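Local coordinates for protein DNA polymerase sliding clamp C (Sulfolobus tokodaii, PDB 3AIZ) that forms part of a DNA-encircling ring that serves as a moving platform, tethering DNA polymerase and other processing proteins to the duplex during replication, at residues L126-K131 with E216-S221; P224-Y229 with D238-P243. One frame throughout, in Å; residues are numbered along the deposited sequence.

Contact 1 of 2, residues L126-K131 with E216-S221; sequences LEFPFK and EIAFGS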
# COMPACT_ATOMS: atom_id res chain seq x y z
N LEU C 126 21.18 30.36 -34.09
CA LEU C 126 21.67 29.32 -33.20
C LEU C 126 22.16 28.09 -33.96
O LEU C 126 21.41 27.47 -34.71
CB LEU C 126 20.58 28.92 -32.20
CG LEU C 126 20.89 29.19 -30.73
CD1 LEU C 126 21.38 30.62 -30.53
CD2 LEU C 126 19.68 28.90 -29.85
N GLU C 127 23.43 27.75 -33.76
CA GLU C 127 24.01 26.56 -34.36
C GLU C 127 24.24 25.50 -33.29
O GLU C 127 25.07 25.68 -32.40
CB GLU C 127 25.33 26.89 -35.06
CG GLU C 127 25.21 27.92 -36.17
CD GLU C 127 24.38 27.43 -37.34
OE1 GLU C 127 24.21 26.20 -37.47
OE2 GLU C 127 23.90 28.27 -38.12
N PHE C 128 23.50 24.40 -33.38
CA PHE C 128 23.59 23.33 -32.39
C PHE C 128 24.59 22.26 -32.80
O PHE C 128 24.45 21.63 -33.85
CB PHE C 128 22.22 22.70 -32.16
CG PHE C 128 21.19 23.65 -31.63
CD1 PHE C 128 20.27 24.24 -32.48
CD2 PHE C 128 21.14 23.97 -30.28
CE1 PHE C 128 19.33 25.12 -32.00
CE2 PHE C 128 20.20 24.85 -29.80
CZ PHE C 128 19.29 25.43 -30.65
N PRO C 129 25.62 22.04 -31.96
CA PRO C 129 26.66 21.04 -32.21
C PRO C 129 26.08 19.63 -32.27
O PRO C 129 26.54 18.81 -33.06
CB PRO C 129 27.56 21.16 -30.98
CG PRO C 129 27.28 22.51 -30.42
CD PRO C 129 25.84 22.77 -30.70
N PHE C 130 25.08 19.36 -31.44
CA PHE C 130 24.48 18.04 -31.35
C PHE C 130 22.96 18.10 -31.47
O PHE C 130 22.34 19.08 -31.06
CB PHE C 130 24.88 17.36 -30.04
CG PHE C 130 24.19 16.05 -29.80
CD1 PHE C 130 23.05 15.99 -29.01
CD2 PHE C 130 24.67 14.88 -30.36
CE1 PHE C 130 22.41 14.79 -28.79
CE2 PHE C 130 24.03 13.68 -30.14
CZ PHE C 130 22.90 13.63 -29.35
N LYS C 131 22.37 17.06 -32.05
CA LYS C 131 20.93 17.01 -32.23
C LYS C 131 20.42 15.57 -32.26
O LYS C 131 20.92 14.75 -33.04
CB LYS C 131 20.53 17.75 -33.51
CG LYS C 131 19.04 17.96 -33.69
CD LYS C 131 18.75 18.80 -34.92
CE LYS C 131 19.52 20.12 -34.88
NZ LYS C 131 19.23 20.98 -36.05
N GLU C 216 12.56 16.51 -30.67
CA GLU C 216 13.93 16.75 -31.10
C GLU C 216 14.71 17.52 -30.04
O GLU C 216 14.31 18.59 -29.61
CB GLU C 216 13.95 17.50 -32.44
CG GLU C 216 13.28 16.74 -33.57
CD GLU C 216 13.23 17.53 -34.87
OE1 GLU C 216 14.19 18.29 -35.14
OE2 GLU C 216 12.24 17.38 -35.62
N ILE C 217 15.84 16.94 -29.62
CA ILE C 217 16.67 17.52 -28.58
C ILE C 217 17.96 18.07 -29.17
O ILE C 217 18.72 17.33 -29.80
CB ILE C 217 17.04 16.47 -27.52
CG1 ILE C 217 15.79 15.66 -27.12
CG2 ILE C 217 17.68 17.13 -26.31
CD1 ILE C 217 16.10 14.45 -26.27
N ALA C 218 18.21 19.36 -28.98
CA ALA C 218 19.41 20.00 -29.50
C ALA C 218 20.02 20.92 -28.45
O ALA C 218 19.31 21.62 -27.74
CB ALA C 218 19.09 20.77 -30.77
N PHE C 219 21.35 20.92 -28.36
CA PHE C 219 22.03 21.72 -27.35
C PHE C 219 23.52 21.83 -27.62
O PHE C 219 24.04 21.22 -28.56
CB PHE C 219 21.81 21.12 -25.96
CG PHE C 219 22.45 19.78 -25.77
CD1 PHE C 219 21.74 18.61 -26.04
CD2 PHE C 219 23.75 19.67 -25.33
CE1 PHE C 219 22.32 17.37 -25.88
CE2 PHE C 219 24.35 18.43 -25.16
CZ PHE C 219 23.63 17.28 -25.43
N GLY C 220 24.20 22.61 -26.79
CA GLY C 220 25.63 22.80 -26.91
C GLY C 220 26.14 23.67 -25.78
O GLY C 220 25.35 24.29 -25.06
N SER C 221 27.46 23.72 -25.62
CA SER C 221 28.06 24.52 -24.56
C SER C 221 27.69 25.99 -24.68
O SER C 221 27.80 26.58 -25.75
CB SER C 221 29.58 24.36 -24.57
OG SER C 221 30.19 25.19 -23.59

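Contact 2 of 2, residues P224-Y229 with D238-P243; sequences PLKLRY and DFYIAP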
# COMPACT_ATOMS: atom_id res chain seq x y z
N PRO C 224 21.50 27.74 -25.57
CA PRO C 224 20.24 27.22 -25.03
C PRO C 224 19.94 25.79 -25.47
O PRO C 224 20.38 25.37 -26.54
CB PRO C 224 19.19 28.17 -25.62
CG PRO C 224 19.94 29.41 -25.97
CD PRO C 224 21.30 28.95 -26.38
N LEU C 225 19.20 25.07 -24.64
CA LEU C 225 18.70 23.75 -25.00
C LEU C 225 17.40 23.92 -25.77
O LEU C 225 16.47 24.57 -25.29
CB LEU C 225 18.44 22.91 -23.75
CG LEU C 225 17.49 21.72 -23.90
CD1 LEU C 225 18.05 20.69 -24.87
CD2 LEU C 225 17.22 21.08 -22.54
N LYS C 226 17.32 23.36 -26.97
CA LYS C 226 16.10 23.44 -27.75
C LYS C 226 15.35 22.11 -27.77
O LYS C 226 15.74 21.18 -28.47
CB LYS C 226 16.37 23.90 -29.18
CG LYS C 226 15.09 24.11 -29.99
CD LYS C 226 15.37 24.37 -31.46
CE LYS C 226 14.07 24.53 -32.22
NZ LYS C 226 14.28 24.58 -33.69
N LEU C 227 14.27 22.04 -27.00
CA LEU C 227 13.37 20.90 -27.05
C LEU C 227 12.23 21.20 -28.01
O LEU C 227 11.37 22.04 -27.72
CB LEU C 227 12.82 20.57 -25.67
CG LEU C 227 13.83 20.16 -24.59
CD1 LEU C 227 13.14 20.03 -23.24
CD2 LEU C 227 14.52 18.86 -24.97
N ARG C 228 12.22 20.54 -29.16
CA ARG C 228 11.14 20.70 -30.11
C ARG C 228 10.21 19.50 -30.07
O ARG C 228 10.54 18.43 -30.57
CB ARG C 228 11.67 20.89 -31.53
CG ARG C 228 10.63 20.57 -32.60
CD ARG C 228 11.07 21.03 -33.98
NE ARG C 228 11.13 22.49 -34.06
CZ ARG C 228 11.16 23.17 -35.20
NH1 ARG C 228 11.13 22.52 -36.35
NH2 ARG C 228 11.22 24.49 -35.18
N TYR C 229 9.05 19.68 -29.45
CA TYR C 229 8.04 18.64 -29.43
C TYR C 229 7.22 18.72 -30.71
O TYR C 229 6.37 19.60 -30.86
CB TYR C 229 7.14 18.78 -28.21
CG TYR C 229 7.82 18.42 -26.91
CD1 TYR C 229 8.41 19.40 -26.12
CD2 TYR C 229 7.87 17.11 -26.47
CE1 TYR C 229 9.03 19.08 -24.93
CE2 TYR C 229 8.49 16.78 -25.28
CZ TYR C 229 9.07 17.77 -24.51
OH TYR C 229 9.69 17.44 -23.33
N ASP C 238 8.41 24.60 -29.53
CA ASP C 238 9.81 24.79 -29.19
C ASP C 238 10.00 25.35 -27.78
O ASP C 238 9.32 26.30 -27.38
CB ASP C 238 10.49 25.71 -30.20
CG ASP C 238 10.68 25.05 -31.56
OD1 ASP C 238 10.52 23.81 -31.64
OD2 ASP C 238 10.99 25.76 -32.53
N PHE C 239 10.92 24.75 -27.04
CA PHE C 239 11.28 25.24 -25.72
C PHE C 239 12.78 25.53 -25.66
O PHE C 239 13.60 24.61 -25.68
CB PHE C 239 10.89 24.23 -24.64
CG PHE C 239 9.41 24.03 -24.50
CD1 PHE C 239 8.73 23.18 -25.36
CD2 PHE C 239 8.70 24.68 -23.51
CE1 PHE C 239 7.37 22.99 -25.24
CE2 PHE C 239 7.34 24.50 -23.38
CZ PHE C 239 6.67 23.65 -24.25
N TYR C 240 13.14 26.81 -25.58
CA TYR C 240 14.53 27.21 -25.46
C TYR C 240 14.86 27.48 -23.99
O TYR C 240 14.36 28.44 -23.40
CB TYR C 240 14.82 28.45 -26.30
CG TYR C 240 14.59 28.27 -27.78
CD1 TYR C 240 13.31 28.35 -28.32
CD2 TYR C 240 15.65 28.01 -28.64
CE1 TYR C 240 13.10 28.18 -29.67
CE2 TYR C 240 15.44 27.85 -30.00
CZ TYR C 240 14.17 27.93 -30.51
OH TYR C 240 13.95 27.76 -31.86
N ILE C 241 15.72 26.65 -23.42
CA ILE C 241 16.10 26.80 -22.02
C ILE C 241 17.54 27.28 -21.89
O ILE C 241 18.46 26.69 -22.44
CB ILE C 241 15.93 25.47 -21.25
CG1 ILE C 241 14.52 24.92 -21.47
CG2 ILE C 241 16.21 25.67 -19.77
CD1 ILE C 241 14.26 23.61 -20.78
N ALA C 242 17.73 28.37 -21.15
CA ALA C 242 19.04 28.99 -20.99
C ALA C 242 20.04 28.07 -20.29
O ALA C 242 19.65 27.27 -19.44
CB ALA C 242 18.92 30.32 -20.25
N PRO C 243 21.32 28.20 -20.64
CA PRO C 243 22.41 27.38 -20.10
C PRO C 243 22.78 27.74 -18.67
O PRO C 243 22.50 28.86 -18.22
CB PRO C 243 23.59 27.70 -21.03
CG PRO C 243 22.99 28.36 -22.23
CD PRO C 243 21.79 29.08 -21.72

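Contact 1 of 2, residues L126-K131 with E216-S221
Phe128 lays its ring over Ala218 just before strand 130-135 takes up its pairing with strand 214-220, in the antiparallel sheet that runs through both PCNA domains. Its CB starts 3.9 Å from Ala218 CB. Chi1 of -61° leaves CG beside the backbone N and opposite the carbonyl carbon, and CG of Phe128 comes within 3.7 Å of the same methyl, which sits over one ring face, offset toward the rim. Further out, CD2 of Phe128 reaches Phe219 N at 3.6 Å and CE2 passes Ala218 O at 3.9 Å. A side chain as small as alanine's lets a ring lie this near the strand, and Ile223 and Lys226 of the next strand also touch that ring.

The opposite face of the sheet carries Phe130 and Phe219, two bulky apolar groups suited to the interior, where Ala158 and Ala193 pack on both. The two side chains run side by side, the same way, with CD1 of Phe130 3.5 Å from CE1 of Phe219 and the ring planes at 54°. Pro129, which has no N-H to offer a neighbouring strand, precedes the paired residues, its CD against Phe219 O and Gly220 CA. The backbone bond of the pair is weak, Phe219 N reaching Phe130 O at 3.4 Å.

Contact 2 of 2, residues P224-Y229 with D238-P243
Asp238 sets its CG beside its own backbone N (chi1 -71°), which swings the carboxylate across toward Arg228, and Arg228, after an extended start, bends at chi3 (-67°) to turn its guanidinium to meet it. The two groups end nearly coplanar, 13° apart, in a side-on grip. NE of Arg228 gives a hydrogen bond to Asp238 OD1 at 2.8 Å and NH2 of Arg228 another to Asp238 OD2 at 2.9 Å, each oxygen using its syn lone pair. Two bonds to two atoms fix the rotation of the carboxylate, and with Lys226 NZ adding a long salt bridge to Asp238 OD2 at 3.7 Å, the buried aspartate is probably held in its charged form. Arg228 also makes a cation-pi contact with Tyr236.

Lys226 is fully extended and runs alongside Tyr240, its CG making a CH-pi contact over one face of the Tyr240 ring, 4.1 Å from the centroid. A long aliphatic chain suits this place, apolar along the ring and charged at its end.

These pairs lie on one face of the antiparallel beta hairpin formed by strands 223-231 and 235-241. Four backbone hydrogen bonds join 224-229 to 238-243, among them Leu225 N to Ile241 O at 2.8 Å and Leu227 N to Phe239 O at 3.0 Å.

The other face is largely apolar. Leu225, Leu227, Phe239 and Ile241 present branched or aromatic groups to the interior, where Phe139 of helix 136-149 touches Leu227 and Val202 of helix 199-203 touches both Leu225 and Ile241. Tyr229 and Phe239 cross at about a right angle, with CD1 of Tyr229 3.8 Å from CE1 of Phe239, while the Tyr229 hydroxyl is hydrogen-bonded to Thr205 OG1.

Both contacts belong to one antiparallel sheet and meet through its neighbouring strands 214-220 and 223-231: Ala218 O probably accepts a hydrogen bond from Lys226 N, and Glu216 N probably donates one to Arg228 O. Contact 1, its centre about 17 Å from the centre of the chain, is nevertheless buried; contact 2, its centre about 10 Å away, is partly buried. Contact 1 pairs residues distant in sequence, whereas contact 2 closes a local hairpin. Each has an apolar inner face, against a second sheet in contact 1 and mostly helices in contact 2. On the other face contact 1 has mainly apolar packing, contact 2 ionic pairing; within the sheet, contact 1 has one weak backbone bond, contact 2 a regular ladder.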